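Local structure of pyrrolidone-carboxylate peptidase (Deinococcus radiodurans R1, 5Z48) at residues B[44-47]-B[51-54]; B[12-17]-B[142-147]; B[5-10]-B[57-62]; B[105-110]-B[146-151]. The protein is a thiol exopeptidase of the C15 family that releases N-terminal pyroglutamyl groups from peptides, generally when the next residue is not proline. All blocks are in the same frame, centred on the assembly; numbering follows the deposited sequence.

Interaction 1: residues B[44-47]-B[51-54]. With PCA (pyroglutamic acid), chain I.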
loop_
_atom_site.group_PDB
_atom_site.type_symbol
_atom_site.label_atom_id
_atom_site.label_comp_id
_atom_site.label_asym_id
_atom_site.label_seq_id
_atom_site.Cartn_x
_atom_site.Cartn_y
_atom_site.Cartn_z
ATOM N N LEU B 44 -6.081 3.106 -31.507
ATOM C CA LEU B 44 -6.725 3.270 -30.221
ATOM C C LEU B 44 -8.001 2.451 -30.172
ATOM O O LEU B 44 -8.746 2.368 -31.152
ATOM C CB LEU B 44 -7.030 4.732 -29.964
ATOM C CG LEU B 44 -5.767 5.568 -29.835
ATOM C CD1 LEU B 44 -6.204 6.951 -29.362
ATOM C CD2 LEU B 44 -4.710 4.959 -28.891
ATOM N N LEU B 45 -8.217 1.816 -29.033
ATOM C CA LEU B 45 -9.422 1.037 -28.777
ATOM C C LEU B 45 -10.351 1.737 -27.782
ATOM O O LEU B 45 -9.890 2.400 -26.835
ATOM C CB LEU B 45 -9.037 -0.329 -28.197
ATOM C CG LEU B 45 -8.092 -1.149 -29.113
ATOM C CD1 LEU B 45 -7.660 -2.460 -28.426
ATOM C CD2 LEU B 45 -8.745 -1.522 -30.435
ATOM N N PRO B 46 -11.665 1.569 -27.938
ATOM C CA PRO B 46 -12.589 2.080 -26.925
ATOM C C PRO B 46 -12.573 1.192 -25.684
ATOM O O PRO B 46 -12.268 -0.002 -25.745
ATOM C CB PRO B 46 -13.948 2.005 -27.623
ATOM C CG PRO B 46 -13.779 0.763 -28.527
ATOM C CD PRO B 46 -12.344 0.837 -29.014
ATOM N N VAL B 47 -12.930 1.790 -24.537
ATOM C CA VAL B 47 -13.006 1.025 -23.276
ATOM C C VAL B 47 -14.414 0.461 -23.161
ATOM O O VAL B 47 -15.233 0.916 -22.351
ATOM C CB VAL B 47 -12.620 1.884 -22.064
ATOM C CG1 VAL B 47 -12.522 1.015 -20.825
ATOM C CG2 VAL B 47 -11.248 2.467 -22.280
ATOM N N ALA B 51 -17.105 -3.339 -28.701
ATOM C CA ALA B 51 -16.505 -2.530 -29.759
ATOM C C ALA B 51 -14.993 -2.727 -29.817
ATOM O O ALA B 51 -14.397 -2.711 -30.905
ATOM C CB ALA B 51 -16.854 -1.054 -29.567
ATOM N N ALA B 52 -14.347 -2.896 -28.653
ATOM C CA ALA B 52 -12.906 -3.118 -28.655
ATOM C C ALA B 52 -12.562 -4.442 -29.338
ATOM O O ALA B 52 -11.612 -4.502 -30.132
ATOM C CB ALA B 52 -12.352 -3.070 -27.229
ATOM N N GLY B 53 -13.339 -5.500 -29.073
ATOM C CA GLY B 53 -13.099 -6.761 -29.748
ATOM C C GLY B 53 -13.292 -6.673 -31.251
ATOM O O GLY B 53 -12.493 -7.238 -32.016
ATOM N N ALA B 54 -14.358 -5.983 -31.692
ATOM C CA ALA B 54 -14.612 -5.857 -33.123
ATOM C C ALA B 54 -13.484 -5.081 -33.787
ATOM O O ALA B 54 -13.018 -5.453 -34.876
ATOM C CB ALA B 54 -15.943 -5.166 -33.367
HETATM N N PCA I . -7.115 0.214 -18.346
HETATM C CA PCA I . -8.334 -0.541 -18.076
HETATM C CB PCA I . -9.242 -0.415 -19.311
HETATM C CG PCA I . -8.590 0.579 -20.273
HETATM C CD PCA I . -7.259 0.858 -19.624
HETATM O OE PCA I . -6.413 1.583 -20.158
HETATM C C PCA I . -7.983 -1.988 -17.678
HETATM O O PCA I . -8.710 -2.952 -17.939
HETATM O OXT PCA I . -6.891 -2.237 -17.093
#
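Leu-45 and Ala-52 bring the two backbones closest, their CA atoms 5.4 Å apart, where the end of strand 38-45 turns over into the first turns of helix 49-63. No hydrogen bond joins the two segments; the contact is van der Waals packing centred on Pro-46. The CG corner of its ring pushes against the helix, 3.7 Å from CB of Ala-51, and rests beside N of Ala-52. The carbonyl oxygen of Pro-46 lies against the methyl of Ala-52, O to CB 3.4 Å. Leu-45 only grazes the helix: its CD2 stands 4.1 Å from Ala-52 O, and its CB is 4.4 Å from the CB of Ala-52. Val-47 points away from the helix and into the ligand pocket. A chi1 of -172° puts CG1 opposite the backbone N, and both methyls lie against the bound pyroglutamate, CG2 being 3.8 Å from CG of the ligand. On the helix side, Ala-52 also packs on Val-149 of helix 145-159. This is the strand-to-helix turn of a beta-alpha-beta crossover between parallel strands 38-45 and 67-73, with strand 5-11 between them in the sheet; as in many alpha/beta enzymes, the loop after the strand supplies a wall of the substrate site.

Interaction 2: residues B[12-17]-B[142-147]. With PCA (pyroglutamic acid), chain I.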
loop_
_atom_site.group_PDB
_atom_site.type_symbol
_atom_site.label_atom_id
_atom_site.label_comp_id
_atom_site.label_asym_id
_atom_site.label_seq_id
_atom_site.Cartn_x
_atom_site.Cartn_y
_atom_site.Cartn_z
ATOM N N GLU B 12 -8.607 4.541 -24.929
ATOM C CA GLU B 12 -9.139 5.887 -24.608
ATOM C C GLU B 12 -9.237 6.134 -23.093
ATOM O O GLU B 12 -9.183 5.197 -22.289
ATOM C CB GLU B 12 -10.516 6.056 -25.221
ATOM C CG GLU B 12 -10.542 5.861 -26.717
ATOM C CD GLU B 12 -11.948 5.955 -27.305
ATOM O OE1 GLU B 12 -12.928 6.186 -26.565
ATOM O OE2 GLU B 12 -12.068 5.739 -28.531
ATOM N N PRO B 13 -9.412 7.398 -22.671
ATOM C CA PRO B 13 -9.687 7.657 -21.248
ATOM C C PRO B 13 -10.970 6.964 -20.817
ATOM O O PRO B 13 -11.863 6.696 -21.622
ATOM C CB PRO B 13 -9.831 9.180 -21.170
ATOM C CG PRO B 13 -9.099 9.700 -22.409
ATOM C CD PRO B 13 -9.374 8.643 -23.461
ATOM N N PHE B 14 -11.050 6.674 -19.520
ATOM C CA PHE B 14 -12.195 5.981 -18.959
ATOM C C PHE B 14 -12.279 6.347 -17.487
ATOM O O PHE B 14 -11.342 6.918 -16.913
ATOM C CB PHE B 14 -12.069 4.447 -19.132
ATOM C CG PHE B 14 -10.933 3.866 -18.361
ATOM C CD1 PHE B 14 -9.631 4.023 -18.824
ATOM C CD2 PHE B 14 -11.160 3.223 -17.149
ATOM C CE1 PHE B 14 -8.553 3.497 -18.104
ATOM C CE2 PHE B 14 -10.092 2.696 -16.400
ATOM C CZ PHE B 14 -8.786 2.859 -16.884
ATOM N N HIS B 15 -13.416 6.007 -16.891
ATOM C CA HIS B 15 -13.661 6.254 -15.461
ATOM C C HIS B 15 -13.488 7.758 -15.206
ATOM O O HIS B 15 -14.005 8.576 -15.984
ATOM C CB HIS B 15 -12.728 5.328 -14.662
ATOM C CG HIS B 15 -13.034 5.266 -13.202
ATOM N ND1 HIS B 15 -14.280 4.938 -12.716
ATOM C CD2 HIS B 15 -12.241 5.458 -12.123
ATOM C CE1 HIS B 15 -14.247 4.941 -11.396
ATOM N NE2 HIS B 15 -13.021 5.251 -11.012
ATOM N N THR B 16 -12.783 8.147 -14.139
ATOM C CA THR B 16 -12.560 9.552 -13.815
ATOM C C THR B 16 -11.248 10.078 -14.381
ATOM O O THR B 16 -10.873 11.231 -14.081
ATOM C CB THR B 16 -12.578 9.742 -12.303
ATOM O OG1 THR B 16 -11.648 8.823 -11.717
ATOM C CG2 THR B 16 -13.977 9.453 -11.761
ATOM N N HIS B 17 -10.553 9.277 -15.194
ATOM C CA HIS B 17 -9.247 9.672 -15.724
ATOM C C HIS B 17 -9.424 10.576 -16.945
ATOM O O HIS B 17 -10.145 10.204 -17.890
ATOM C CB HIS B 17 -8.420 8.426 -16.101
ATOM C CG HIS B 17 -8.352 7.398 -15.004
ATOM N ND1 HIS B 17 -7.858 7.680 -13.746
ATOM C CD2 HIS B 17 -8.722 6.097 -14.982
ATOM C CE1 HIS B 17 -7.921 6.590 -12.996
ATOM N NE2 HIS B 17 -8.431 5.612 -13.729
ATOM N N GLY B 142 -6.353 -8.024 -14.301
ATOM C CA GLY B 142 -7.742 -7.715 -13.973
ATOM C C GLY B 142 -8.677 -8.518 -14.874
ATOM O O GLY B 142 -8.234 -9.337 -15.649
ATOM N N LEU B 143 -9.993 -8.287 -14.708
ATOM C CA LEU B 143 -11.018 -8.909 -15.556
ATOM C C LEU B 143 -11.863 -7.833 -16.258
ATOM O O LEU B 143 -13.019 -8.054 -16.586
ATOM C CB LEU B 143 -11.877 -9.896 -14.747
ATOM C CG LEU B 143 -11.025 -11.060 -14.185
ATOM C CD1 LEU B 143 -11.983 -11.947 -13.394
ATOM C CD2 LEU B 143 -10.337 -11.901 -15.265
ATOM N N TYR B 144 -11.254 -6.652 -16.505
ATOM C CA TYR B 144 -11.902 -5.532 -17.169
ATOM C C TYR B 144 -11.513 -5.552 -18.652
ATOM O O TYR B 144 -11.273 -6.622 -19.200
ATOM C CB TYR B 144 -11.506 -4.247 -16.434
ATOM C CG TYR B 144 -12.241 -2.924 -16.707
ATOM C CD1 TYR B 144 -13.638 -2.785 -16.685
ATOM C CD2 TYR B 144 -11.491 -1.781 -16.899
ATOM C CE1 TYR B 144 -14.250 -1.537 -16.872
ATOM C CE2 TYR B 144 -12.093 -0.529 -17.089
ATOM C CZ TYR B 144 -13.467 -0.408 -17.063
ATOM O OH TYR B 144 -14.042 0.835 -17.237
ATOM N N VAL B 145 -11.466 -4.404 -19.312
ATOM C CA VAL B 145 -11.388 -4.434 -20.779
ATOM C C VAL B 145 -9.975 -4.781 -21.261
ATOM O O VAL B 145 -9.832 -5.405 -22.326
ATOM C CB VAL B 145 -11.913 -3.104 -21.383
ATOM C CG1 VAL B 145 -12.095 -3.216 -22.924
ATOM C CG2 VAL B 145 -13.281 -2.708 -20.810
ATOM N N CYS B 146 -8.908 -4.430 -20.507
ATOM C CA CYS B 146 -7.554 -4.819 -20.917
ATOM C C CYS B 146 -7.396 -6.334 -20.927
ATOM O O CYS B 146 -6.895 -6.914 -21.888
ATOM C CB CYS B 146 -6.511 -4.204 -19.975
ATOM S SG CYS B 146 -6.426 -2.368 -20.144
ATOM N N ASN B 147 -7.817 -6.999 -19.854
ATOM C CA ASN B 147 -7.795 -8.454 -19.889
ATOM C C ASN B 147 -8.614 -9.004 -21.044
ATOM O O ASN B 147 -8.197 -9.962 -21.718
ATOM C CB ASN B 147 -8.358 -8.986 -18.581
ATOM C CG ASN B 147 -8.468 -10.506 -18.594
ATOM O OD1 ASN B 147 -7.446 -11.197 -18.403
ATOM N ND2 ASN B 147 -9.663 -11.022 -18.830
HETATM N N PCA I . -7.115 0.214 -18.346
HETATM C CA PCA I . -8.334 -0.541 -18.076
HETATM C CB PCA I . -9.242 -0.415 -19.311
HETATM C CG PCA I . -8.590 0.579 -20.273
HETATM C CD PCA I . -7.259 0.858 -19.624
HETATM O OE PCA I . -6.413 1.583 -20.158
HETATM C C PCA I . -7.983 -1.988 -17.678
HETATM O O PCA I . -8.710 -2.952 -17.939
HETATM O OXT PCA I . -6.891 -2.237 -17.093
#
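Phe-14 and Tyr-144 account for nearly all of the surface buried here, and they meet obliquely beside the bound pyroglutamate. The ring planes are inclined at 52° with centroids 5.9 Å apart; the nearest approach is CD2 of Phe-14 to OH of Tyr-144, 3.7 Å, with their CE2 atoms 3.9 Å apart. Phe-14 starts a type II' turn closed by His-17 N to Phe-14 O, and its chi1 of 65° holds CG between backbone N and carbonyl carbon, turning one ring face onto the ligand. CE1 of Phe-14 lies 3.3 Å from CD of pyroglutamate, while CD2 of His-17 backs the opposite face. Tyr-144 presents its edge to the ligand instead, CD2 being 3.2 Å from the ligand's O; CG2 of Val-145 lies over the centre of one tyrosine face. The Tyr-144 hydroxyl is bonded to Pro-95 O, which would hold the far end of the ring. With an alanine at Phe-14, the lactam ring would probably lose its cover on this side and Tyr-144 one of its aromatic neighbours. At the start of helix 145-159, Cys-146 N donates to the ligand's O over 3.0 Å at 162°. This O belongs to the carboxylate whose carbon corresponds to the scissile carbonyl, consistent with an oxyanion-hole N-H beside the probable nucleophile; the aromatic pair probably adds shape selection to the ligand's hydrogen bonds with Leu-73 O and Asn-20 ND2.

Interaction 3: residues B[5-10]-B[57-62]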
loop_
_atom_site.group_PDB
_atom_site.type_symbol
_atom_site.label_atom_id
_atom_site.label_comp_id
_atom_site.label_asym_id
_atom_site.label_seq_id
_atom_site.Cartn_x
_atom_site.Cartn_y
_atom_site.Cartn_z
ATOM N N THR B 5 4.929 -5.973 -39.551
ATOM C CA THR B 5 4.262 -4.935 -38.783
ATOM C C THR B 5 4.114 -5.374 -37.337
ATOM O O THR B 5 3.644 -6.484 -37.071
ATOM C CB THR B 5 2.866 -4.663 -39.331
ATOM O OG1 THR B 5 2.994 -4.187 -40.680
ATOM C CG2 THR B 5 2.092 -3.650 -38.459
ATOM N N LEU B 6 4.489 -4.502 -36.409
ATOM C CA LEU B 6 4.100 -4.696 -35.014
ATOM C C LEU B 6 2.833 -3.878 -34.786
ATOM O O LEU B 6 2.815 -2.658 -35.026
ATOM C CB LEU B 6 5.212 -4.286 -34.048
ATOM C CG LEU B 6 4.821 -4.462 -32.558
ATOM C CD1 LEU B 6 5.962 -5.049 -31.742
ATOM C CD2 LEU B 6 4.422 -3.160 -31.950
ATOM N N LEU B 7 1.745 -4.555 -34.395
ATOM C CA LEU B 7 0.504 -3.855 -34.058
ATOM C C LEU B 7 0.582 -3.364 -32.623
ATOM O O LEU B 7 0.762 -4.165 -31.717
ATOM C CB LEU B 7 -0.700 -4.786 -34.240
ATOM C CG LEU B 7 -2.058 -4.227 -33.765
ATOM C CD1 LEU B 7 -2.438 -3.015 -34.592
ATOM C CD2 LEU B 7 -3.166 -5.314 -33.884
ATOM N N LEU B 8 0.448 -2.054 -32.414
ATOM C CA LEU B 8 0.530 -1.441 -31.090
ATOM C C LEU B 8 -0.800 -0.783 -30.785
ATOM O O LEU B 8 -1.257 0.036 -31.564
ATOM C CB LEU B 8 1.650 -0.400 -31.071
ATOM C CG LEU B 8 1.744 0.467 -29.807
ATOM C CD1 LEU B 8 1.985 -0.399 -28.539
ATOM C CD2 LEU B 8 2.865 1.489 -29.958
ATOM N N THR B 9 -1.467 -1.174 -29.679
ATOM C CA THR B 9 -2.737 -0.516 -29.356
ATOM C C THR B 9 -2.668 0.161 -27.990
ATOM O O THR B 9 -1.888 -0.227 -27.126
ATOM C CB THR B 9 -3.920 -1.498 -29.384
ATOM O OG1 THR B 9 -3.800 -2.478 -28.332
ATOM C CG2 THR B 9 -3.966 -2.248 -30.694
ATOM N N GLY B 10 -3.492 1.200 -27.830
ATOM C CA GLY B 10 -3.740 1.816 -26.535
ATOM C C GLY B 10 -5.239 1.993 -26.372
ATOM O O GLY B 10 -6.010 1.696 -27.277
ATOM N N THR B 57 -10.251 -7.337 -33.819
ATOM C CA THR B 57 -10.354 -8.350 -34.868
ATOM C C THR B 57 -10.074 -7.753 -36.234
ATOM O O THR B 57 -9.340 -8.345 -37.043
ATOM C CB THR B 57 -11.733 -9.001 -34.846
ATOM O OG1 THR B 57 -11.830 -9.865 -33.705
ATOM C CG2 THR B 57 -11.950 -9.844 -36.068
ATOM N N ARG B 58 -10.648 -6.578 -36.523
ATOM C CA ARG B 58 -10.375 -5.957 -37.820
ATOM C C ARG B 58 -8.885 -5.646 -37.986
ATOM O O ARG B 58 -8.314 -5.877 -39.061
ATOM C CB ARG B 58 -11.246 -4.711 -37.985
ATOM C CG ARG B 58 -10.964 -3.894 -39.215
ATOM C CD ARG B 58 -11.960 -2.765 -39.283
ATOM N NE ARG B 58 -12.204 -2.346 -40.654
ATOM N N LEU B 59 -8.243 -5.124 -36.940
ATOM C CA LEU B 59 -6.809 -4.840 -37.015
ATOM C C LEU B 59 -5.991 -6.116 -37.242
ATOM O O LEU B 59 -5.066 -6.138 -38.072
ATOM C CB LEU B 59 -6.346 -4.129 -35.733
ATOM C CG LEU B 59 -6.794 -2.688 -35.549
ATOM C CD1 LEU B 59 -6.684 -2.313 -34.031
ATOM C CD2 LEU B 59 -5.985 -1.732 -36.439
ATOM N N LEU B 60 -6.295 -7.188 -36.497
ATOM C CA LEU B 60 -5.543 -8.431 -36.665
ATOM C C LEU B 60 -5.714 -8.999 -38.070
ATOM O O LEU B 60 -4.749 -9.463 -38.695
ATOM C CB LEU B 60 -5.993 -9.453 -35.628
ATOM C CG LEU B 60 -5.649 -9.085 -34.203
ATOM C CD1 LEU B 60 -6.396 -10.047 -33.218
ATOM C CD2 LEU B 60 -4.125 -9.209 -33.967
ATOM N N SER B 61 -6.934 -8.924 -38.602
ATOM C CA SER B 61 -7.211 -9.451 -39.936
ATOM C C SER B 61 -6.585 -8.582 -41.034
ATOM O O SER B 61 -5.996 -9.097 -41.995
ATOM C CB SER B 61 -8.729 -9.537 -40.127
ATOM O OG SER B 61 -9.042 -10.274 -41.283
ATOM N N GLU B 62 -6.764 -7.262 -40.947
ATOM C CA GLU B 62 -6.357 -6.381 -42.033
ATOM C C GLU B 62 -4.852 -6.112 -42.013
ATOM O O GLU B 62 -4.240 -5.952 -43.074
ATOM C CB GLU B 62 -7.121 -5.066 -41.935
ATOM C CG GLU B 62 -8.616 -5.219 -42.205
ATOM C CD GLU B 62 -9.379 -3.914 -42.127
ATOM O OE1 GLU B 62 -10.562 -3.907 -42.521
ATOM O OE2 GLU B 62 -8.798 -2.892 -41.707
#
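Leu-7 reaches from strand 5-11 into the side of helix 49-63 and crosses both Leu-59 and Leu-60 at about a right angle. Its chi1 of 173° sets CG anti to the backbone N, and from there the two methyl branches share the work. CD2 goes deepest: it lies 3.9 Å from CB of Leu-59, low on that side chain, and 4.0 Å from CD2 of Leu-60, so one methyl sits against two successive helix residues. The other branch is looser, with CD1 of Leu-7 standing 4.2 Å from CD2 of Leu-59. Leu-59 leans toward the strand, CG anti to its carbonyl carbon (chi1 -72°), and sends its remaining methyl further along: its CD1 is 4.3 Å from CG2 of Thr-9, two residues on from Leu-7 and on the same face of the strand. Leu-60 leaves the helix flank at a slant, and only its end swings in to touch Leu-7. Every contact is apolar. The short axes run at 170° to each other, 10.3 Å apart, as expected of a helix returning antiparallel over a parallel sheet. Strand 5-11 is flanked in that sheet by 38-45 and 67-73; Leu-59 also touches Ala-43 and Leu-60 reaches Val-68. Helix 145-159 packs beside helix 49-63 through Trp-156, and the other face of the strand, through Leu-6 and Leu-8, meets helix 194-211.

Interaction 4: residues B[105-110]-B[146-151]. With PCA (pyroglutamic acid), chain I.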
loop_
_atom_site.group_PDB
_atom_site.type_symbol
_atom_site.label_atom_id
_atom_site.label_comp_id
_atom_site.label_asym_id
_atom_site.label_seq_id
_atom_site.Cartn_x
_atom_site.Cartn_y
_atom_site.Cartn_z
ATOM N N GLN B 105 -18.653 -13.362 -16.087
ATOM C CA GLN B 105 -19.196 -13.707 -17.403
ATOM C C GLN B 105 -18.129 -14.353 -18.283
ATOM O O GLN B 105 -17.106 -13.710 -18.571
ATOM C CB GLN B 105 -19.756 -12.453 -18.070
ATOM C CG GLN B 105 -20.379 -12.693 -19.434
ATOM C CD GLN B 105 -21.685 -13.480 -19.381
ATOM O OE1 GLN B 105 -22.447 -13.408 -18.412
ATOM N NE2 GLN B 105 -21.910 -14.293 -20.405
ATOM N N PRO B 106 -18.316 -15.593 -18.748
ATOM C CA PRO B 106 -17.337 -16.185 -19.673
ATOM C C PRO B 106 -17.272 -15.399 -20.972
ATOM O O PRO B 106 -18.289 -14.959 -21.513
ATOM C CB PRO B 106 -17.858 -17.608 -19.902
ATOM C CG PRO B 106 -18.715 -17.894 -18.622
ATOM C CD PRO B 106 -19.364 -16.547 -18.343
ATOM N N ILE B 107 -16.051 -15.227 -21.485
ATOM C CA ILE B 107 -15.902 -14.439 -22.708
ATOM C C ILE B 107 -16.410 -15.215 -23.918
ATOM O O ILE B 107 -17.087 -14.661 -24.789
ATOM C CB ILE B 107 -14.433 -14.002 -22.881
ATOM C CG1 ILE B 107 -14.074 -12.953 -21.822
ATOM C CG2 ILE B 107 -14.201 -13.490 -24.307
ATOM C CD1 ILE B 107 -12.577 -12.472 -21.843
ATOM N N GLU B 108 -16.115 -16.515 -23.980
ATOM C CA GLU B 108 -16.417 -17.318 -25.163
ATOM C C GLU B 108 -16.891 -18.695 -24.739
ATOM O O GLU B 108 -16.181 -19.390 -24.004
ATOM C CB GLU B 108 -15.150 -17.441 -26.028
ATOM C CG GLU B 108 -15.345 -18.073 -27.366
ATOM C CD GLU B 108 -15.613 -17.037 -28.421
ATOM O OE1 GLU B 108 -16.523 -17.284 -29.220
ATOM O OE2 GLU B 108 -14.933 -15.970 -28.439
ATOM N N PRO B 109 -18.071 -19.130 -25.184
ATOM C CA PRO B 109 -18.490 -20.507 -24.904
ATOM C C PRO B 109 -17.515 -21.484 -25.549
ATOM O O PRO B 109 -17.013 -21.248 -26.651
ATOM C CB PRO B 109 -19.889 -20.591 -25.533
ATOM C CG PRO B 109 -19.915 -19.486 -26.590
ATOM C CD PRO B 109 -19.024 -18.391 -26.036
ATOM N N ASP B 110 -17.183 -22.542 -24.815
ATOM C CA ASP B 110 -16.423 -23.669 -25.365
ATOM C C ASP B 110 -15.019 -23.271 -25.797
ATOM O O ASP B 110 -14.545 -23.691 -26.846
ATOM C CB ASP B 110 -17.160 -24.334 -26.531
ATOM C CG ASP B 110 -18.551 -24.751 -26.165
ATOM O OD1 ASP B 110 -18.715 -25.297 -25.050
ATOM O OD2 ASP B 110 -19.480 -24.533 -26.977
ATOM N N CYS B 146 -8.908 -4.430 -20.507
ATOM C CA CYS B 146 -7.554 -4.819 -20.917
ATOM C C CYS B 146 -7.396 -6.334 -20.927
ATOM O O CYS B 146 -6.895 -6.914 -21.888
ATOM C CB CYS B 146 -6.511 -4.204 -19.975
ATOM S SG CYS B 146 -6.426 -2.368 -20.144
ATOM N N ASN B 147 -7.817 -6.999 -19.854
ATOM C CA ASN B 147 -7.795 -8.454 -19.889
ATOM C C ASN B 147 -8.614 -9.004 -21.044
ATOM O O ASN B 147 -8.197 -9.962 -21.718
ATOM C CB ASN B 147 -8.358 -8.986 -18.581
ATOM C CG ASN B 147 -8.468 -10.506 -18.594
ATOM O OD1 ASN B 147 -7.446 -11.197 -18.403
ATOM N ND2 ASN B 147 -9.663 -11.022 -18.830
ATOM N N PHE B 148 -9.802 -8.430 -21.276
ATOM C CA PHE B 148 -10.665 -8.899 -22.360
ATOM C C PHE B 148 -9.921 -8.888 -23.691
ATOM O O PHE B 148 -9.993 -9.877 -24.432
ATOM C CB PHE B 148 -11.940 -8.059 -22.426
ATOM C CG PHE B 148 -12.776 -8.335 -23.641
ATOM C CD1 PHE B 148 -12.546 -7.634 -24.838
ATOM C CD2 PHE B 148 -13.729 -9.334 -23.598
ATOM C CE1 PHE B 148 -13.294 -7.919 -25.978
ATOM C CE2 PHE B 148 -14.497 -9.618 -24.746
ATOM C CZ PHE B 148 -14.253 -8.914 -25.924
ATOM N N VAL B 149 -9.202 -7.791 -24.018
ATOM C CA VAL B 149 -8.593 -7.740 -25.355
ATOM C C VAL B 149 -7.381 -8.659 -25.434
ATOM O O VAL B 149 -7.073 -9.194 -26.518
ATOM C CB VAL B 149 -8.259 -6.302 -25.812
ATOM C CG1 VAL B 149 -9.523 -5.443 -26.015
ATOM C CG2 VAL B 149 -7.244 -5.583 -24.893
ATOM N N LEU B 150 -6.720 -8.916 -24.299
ATOM C CA LEU B 150 -5.598 -9.844 -24.278
ATOM C C LEU B 150 -6.084 -11.244 -24.598
ATOM O O LEU B 150 -5.571 -11.897 -25.512
ATOM C CB LEU B 150 -4.913 -9.805 -22.904
ATOM C CG LEU B 150 -3.766 -10.791 -22.721
ATOM C CD1 LEU B 150 -2.666 -10.600 -23.794
ATOM C CD2 LEU B 150 -3.186 -10.720 -21.317
ATOM N N TYR B 151 -7.133 -11.694 -23.886
ATOM C CA TYR B 151 -7.736 -12.989 -24.186
ATOM C C TYR B 151 -8.250 -13.016 -25.621
ATOM O O TYR B 151 -8.035 -13.996 -26.355
ATOM C CB TYR B 151 -8.863 -13.281 -23.181
ATOM C CG TYR B 151 -9.509 -14.626 -23.378
ATOM C CD1 TYR B 151 -10.499 -14.828 -24.342
ATOM C CD2 TYR B 151 -9.136 -15.720 -22.593
ATOM C CE1 TYR B 151 -11.068 -16.083 -24.553
ATOM C CE2 TYR B 151 -9.714 -16.979 -22.758
ATOM C CZ TYR B 151 -10.675 -17.165 -23.750
ATOM O OH TYR B 151 -11.245 -18.404 -23.956
HETATM N N PCA I . -7.115 0.214 -18.346
HETATM C CA PCA I . -8.334 -0.541 -18.076
HETATM C CB PCA I . -9.242 -0.415 -19.311
HETATM C CG PCA I . -8.590 0.579 -20.273
HETATM C CD PCA I . -7.259 0.858 -19.624
HETATM O OE PCA I . -6.413 1.583 -20.158
HETATM C C PCA I . -7.983 -1.988 -17.678
HETATM O O PCA I . -8.710 -2.952 -17.939
HETATM O OXT PCA I . -6.891 -2.237 -17.093
HETATM O O HOH W 1 -13.894 -17.615 -22.505
#
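Ile-107 meets the rings of Phe-148 and Tyr-151 obliquely, over neither a face nor an edge; Tyr-151 has a further aromatic neighbour in Tyr-115, paired with it edge-to-face. The isoleucine fits between the two rings, which belong to successive turns of the helix. Its chi1 of -70° places CG2 anti to the backbone N and CG1 anti to the carbonyl carbon, and each branch serves both rings. CD1 of Ile-107 lies 3.8 Å from CD2 of Phe-148 and also faces CB and CG of Tyr-151. CG2 of Ile-107 is 3.9 Å from CD1 of Tyr-151 and equally near CE2 of Phe-148. Isoleucine and tyrosine run past each other in opposite directions, so the ethyl branch lies by the root of the tyrosine side chain and the tyrosine hydroxyl reaches out toward the loop. There a water accepts from Glu-108 N over 2.9 Å. The same water donates a weak bond to Tyr-151 OH, its oxygen 3.1 Å from that OH, which also bonds Pro-112 O. A glycine in place of Ile-107 is likely to open a gap between the rings and leave both without their shared partner. The contact packs the loop after strand 105-106 onto helix 145-159, whose first turn carries Cys-146, the probable nucleophile. Behind Ile-107, Gly-88 shares a backbone bond with it, and Met-90 packs on both it and Phe-148, so strand 80-90 adjoins the contact. Phe-148 also touches Pro-49, and on the far flank of the helix Val-149 packs against helix 49-63 and Phe-169 of strand 167-172.

From the N terminus, segment 5-10, on strand 5-11, comes first and the pocket loop 12-17 next. Interaction 1 then closes a short loop, 44-47 to 51-54, lying within the spans of both interactions 2 and 3. Interaction 3 closes next, when helix 49-63 reaches 57-62 and returns to the first strand. It crosses interaction 2, whose loop runs from 12-17 to 142-147. Interaction 4 opens later, at 105-110, and ends at 146-151, sharing Cys-146 and Asn-147 with interaction 2. Interactions 1 and 3 join helix 49-63 to the sheet, while 2 and 4 bring the pocket loop and an outlying loop to the N-terminal end and first turns of helix 145-159; interactions 1 and 2 meet at the pyroglutamate, which 4 reaches through Cys-146.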